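PDB 6HXP: citryl-CoA lyase from Hydrogenobacter thermophilus, which binds coenzyme A and, as a member of the citrate synthase family, probably cleaves citryl-CoA into acetyl-CoA and oxaloacetate. Local coordinates for residues P135-R140 and K167-V172. Residues are numbered along the deposited sequence; the frame is centred on the assembly and turned at random.
With COA (coenzyme A), chain B.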
loop_
_atom_site.group_PDB
_atom_site.type_symbol
_atom_site.label_atom_id
_atom_site.label_comp_id
_atom_site.label_asym_id
_atom_site.label_seq_id
_atom_site.Cartn_x
_atom_site.Cartn_y
_atom_site.Cartn_z
ATOM N N PRO A 135 -19.104 0.039 -21.012
ATOM C CA PRO A 135 -18.670 0.717 -19.785
ATOM C C PRO A 135 -19.330 2.047 -19.536
ATOM O O PRO A 135 -19.494 2.843 -20.467
ATOM C CB PRO A 135 -17.154 0.889 -19.987
ATOM C CG PRO A 135 -16.992 0.908 -21.449
ATOM C CD PRO A 135 -18.008 -0.046 -21.995
ATOM N N GLY A 136 -19.684 2.289 -18.277
ATOM C CA GLY A 136 -20.329 3.529 -17.865
ATOM C C GLY A 136 -21.846 3.504 -17.919
ATOM O O GLY A 136 -22.460 4.551 -17.690
ATOM N N TYR A 137 -22.466 2.313 -18.163
ATOM C CA TYR A 137 -23.907 2.178 -18.261
ATOM C C TYR A 137 -24.424 1.134 -17.296
ATOM O O TYR A 137 -23.762 0.120 -17.044
ATOM C CB TYR A 137 -24.317 1.822 -19.692
ATOM C CG TYR A 137 -23.933 2.919 -20.653
ATOM C CD1 TYR A 137 -22.666 2.955 -21.220
ATOM C CD2 TYR A 137 -24.791 3.983 -20.903
ATOM C CE1 TYR A 137 -22.241 4.045 -21.968
ATOM C CE2 TYR A 137 -24.406 5.039 -21.721
ATOM C CZ TYR A 137 -23.125 5.071 -22.247
ATOM O OH TYR A 137 -22.684 6.138 -22.988
ATOM N N GLY A 138 -25.635 1.388 -16.814
ATOM C CA GLY A 138 -26.343 0.524 -15.892
ATOM C C GLY A 138 -26.166 0.856 -14.427
ATOM O O GLY A 138 -25.130 1.359 -14.008
ATOM N N HIS A 139 -27.183 0.510 -13.619
ATOM C CA HIS A 139 -27.160 0.734 -12.174
ATOM C C HIS A 139 -28.095 -0.265 -11.513
ATOM O O HIS A 139 -29.118 -0.594 -12.096
ATOM C CB HIS A 139 -27.614 2.163 -11.848
ATOM C CG HIS A 139 -27.307 2.593 -10.444
ATOM N ND1 HIS A 139 -28.141 2.258 -9.381
ATOM C CD2 HIS A 139 -26.273 3.324 -9.974
ATOM C CE1 HIS A 139 -27.593 2.814 -8.306
ATOM N NE2 HIS A 139 -26.475 3.487 -8.620
ATOM N N ARG A 140 -27.744 -0.750 -10.321
ATOM C CA ARG A 140 -28.579 -1.732 -9.605
ATOM C C ARG A 140 -29.972 -1.199 -9.246
ATOM O O ARG A 140 -30.935 -1.970 -9.219
ATOM C CB ARG A 140 -27.886 -2.230 -8.316
ATOM C CG ARG A 140 -26.776 -3.266 -8.505
ATOM C CD ARG A 140 -27.272 -4.646 -8.936
ATOM N NE ARG A 140 -28.177 -5.257 -7.956
ATOM C CZ ARG A 140 -29.333 -5.849 -8.254
ATOM N NH1 ARG A 140 -29.746 -5.924 -9.514
ATOM N NH2 ARG A 140 -30.085 -6.370 -7.293
ATOM N N LYS A 167 -22.850 14.339 -25.527
ATOM C CA LYS A 167 -23.953 13.940 -26.424
ATOM C C LYS A 167 -23.866 12.474 -26.783
ATOM O O LYS A 167 -24.874 11.762 -26.709
ATOM C CB LYS A 167 -23.936 14.785 -27.708
ATOM C CG LYS A 167 -25.059 14.442 -28.686
ATOM C CD LYS A 167 -25.060 15.377 -29.863
ATOM C CE LYS A 167 -25.825 14.874 -31.085
ATOM N NZ LYS A 167 -27.068 14.160 -30.716
ATOM N N PHE A 168 -22.670 12.020 -27.175
ATOM C CA PHE A 168 -22.427 10.613 -27.503
ATOM C C PHE A 168 -22.789 9.720 -26.322
ATOM O O PHE A 168 -23.531 8.765 -26.486
ATOM C CB PHE A 168 -20.955 10.373 -27.906
ATOM C CG PHE A 168 -20.682 8.923 -28.270
ATOM C CD1 PHE A 168 -20.965 8.447 -29.542
ATOM C CD2 PHE A 168 -20.150 8.040 -27.334
ATOM C CE1 PHE A 168 -20.751 7.110 -29.863
ATOM C CE2 PHE A 168 -19.946 6.703 -27.650
ATOM C CZ PHE A 168 -20.219 6.250 -28.920
ATOM N N ALA A 169 -22.295 10.054 -25.129
ATOM C CA ALA A 169 -22.579 9.228 -23.949
ATOM C C ALA A 169 -24.080 9.114 -23.675
ATOM O O ALA A 169 -24.580 8.029 -23.373
ATOM C CB ALA A 169 -21.861 9.785 -22.732
ATOM N N GLU A 170 -24.820 10.209 -23.819
ATOM C CA GLU A 170 -26.285 10.159 -23.603
ATOM C C GLU A 170 -26.998 9.496 -24.747
ATOM O O GLU A 170 -27.983 8.770 -24.525
ATOM C CB GLU A 170 -26.818 11.568 -23.337
ATOM C CG GLU A 170 -26.270 12.121 -22.037
ATOM C CD GLU A 170 -27.161 13.125 -21.349
ATOM O OE1 GLU A 170 -27.371 14.213 -21.922
ATOM O OE2 GLU A 170 -27.737 12.774 -20.297
ATOM N N ASP A 171 -26.524 9.701 -25.993
ATOM C CA ASP A 171 -27.137 9.035 -27.143
ATOM C C ASP A 171 -27.008 7.521 -27.007
ATOM O O ASP A 171 -27.940 6.807 -27.360
ATOM C CB ASP A 171 -26.482 9.479 -28.463
ATOM C CG ASP A 171 -26.903 10.851 -28.949
ATOM O OD1 ASP A 171 -27.854 11.420 -28.373
ATOM O OD2 ASP A 171 -26.224 11.395 -29.846
ATOM N N VAL A 172 -25.878 7.029 -26.497
ATOM C CA VAL A 172 -25.677 5.587 -26.301
ATOM C C VAL A 172 -26.685 5.038 -25.284
ATOM O O VAL A 172 -27.244 3.969 -25.533
ATOM C CB VAL A 172 -24.195 5.268 -25.904
ATOM C CG1 VAL A 172 -24.048 3.870 -25.300
ATOM C CG2 VAL A 172 -23.255 5.448 -27.096
HETATM N N1A COA B . -23.954 -2.999 -21.200
HETATM C C2A COA B . -24.674 -3.954 -21.801
HETATM N N3A COA B . -25.582 -4.779 -21.267
HETATM C C4A COA B . -25.724 -4.557 -19.953
HETATM C C5A COA B . -25.045 -3.615 -19.195
HETATM C C6A COA B . -24.120 -2.796 -19.873
HETATM N N6A COA B . -23.423 -1.822 -19.282
HETATM N N7A COA B . -25.462 -3.657 -17.874
HETATM C C8A COA B . -26.374 -4.597 -17.865
HETATM N N9A COA B . -26.591 -5.179 -19.088
HETATM C C1B COA B . -27.602 -6.176 -19.442
HETATM C C2B COA B . -28.041 -7.111 -18.301
HETATM O O2B COA B . -27.360 -8.358 -18.394
HETATM C C3B COA B . -29.529 -7.252 -18.602
HETATM O O3B COA B . -29.727 -8.154 -19.715
HETATM P P3B COA B . -31.043 -9.064 -20.000
HETATM O O7A COA B . -32.054 -8.931 -18.904
HETATM O O8A COA B . -31.583 -8.611 -21.361
HETATM O O9A COA B . -30.519 -10.497 -20.153
HETATM C C4B COA B . -29.896 -5.860 -19.099
HETATM O O4B COA B . -28.756 -5.492 -19.903
HETATM C C5B COA B . -30.113 -4.800 -18.046
HETATM O O5B COA B . -30.905 -5.320 -16.958
HETATM P P1A COA B . -30.818 -4.676 -15.470
HETATM O O1A COA B . -31.589 -5.494 -14.506
HETATM O O2A COA B . -31.305 -3.232 -15.602
HETATM O O3A COA B . -29.280 -4.617 -15.062
HETATM P P2A COA B . -28.424 -5.379 -13.956
HETATM O O4A COA B . -29.096 -5.302 -12.638
HETATM O O5A COA B . -28.230 -6.808 -14.467
HETATM O O6A COA B . -26.932 -4.716 -13.946
HETATM C CBP COA B . -25.010 -3.656 -12.893
HETATM C CCP COA B . -26.522 -3.861 -12.862
HETATM C CDP COA B . -24.691 -2.353 -12.144
HETATM C CEP COA B . -24.354 -4.827 -12.149
HETATM C CAP COA B . -24.432 -3.592 -14.330
HETATM O OAP COA B . -25.258 -2.883 -15.242
HETATM C C9P COA B . -23.000 -3.068 -14.397
HETATM O O9P COA B . -22.054 -3.812 -14.150
HETATM N N8P COA B . -22.846 -1.795 -14.770
HETATM C C7P COA B . -21.541 -1.202 -15.034
HETATM C C6P COA B . -20.965 -1.671 -16.356
HETATM C C5P COA B . -19.495 -1.352 -16.491
HETATM O O5P COA B . -19.089 -0.193 -16.432
HETATM N N4P COA B . -18.693 -2.396 -16.709
HETATM C C3P COA B . -17.403 -2.305 -17.381
HETATM C C2P COA B . -16.313 -1.667 -16.540
HETATM S S1P COA B . -16.192 -2.612 -14.998
#
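Tyr137 lays one face of its ring against Val172, whose CG1 stands 3.9 Å from the ring centroid and 30° off the normal. This CH-pi contact is displaced toward the hydroxyl-bearing end, where Val172 CG1 comes within 3.4 Å of Tyr137 CZ. The two side chains cross at about a right angle. At the rim, Tyr137 OH donates to the backbone O of Ala169 (2.7 Å), meeting a lone pair in the carbonyl plane at a C=O...OH angle of 111°. This bond holds the end of the ring and satisfies its buried hydroxyl, while Val172 against the face limits how the ring can turn. With CG anti to the carbonyl carbon (chi1 -63°), the ring extends toward the helix while the backbone of the loop serves coenzyme A: Tyr137 O accepts from the adenine N6A (3.0 Å), and Gly136 N gives a nearly straight bond to the pantetheine O5P (3.1 Å). Farther along, Arg140 NH1 reaches the pyrophosphate O4A edge-on, though the side chain is poorly ordered. Replacing Tyr137 by an alanine is likely to leave Ala169 O without this donor, open a gap beside Val172 and lose one tie of the loop to the helix. The contact pins the loop between helices 120-129 and 147-158 to helix 164-180; Phe109 of helix 101-116 and Leu186 also touch Tyr137, while Val120 of helix 120-129 packs on Val172.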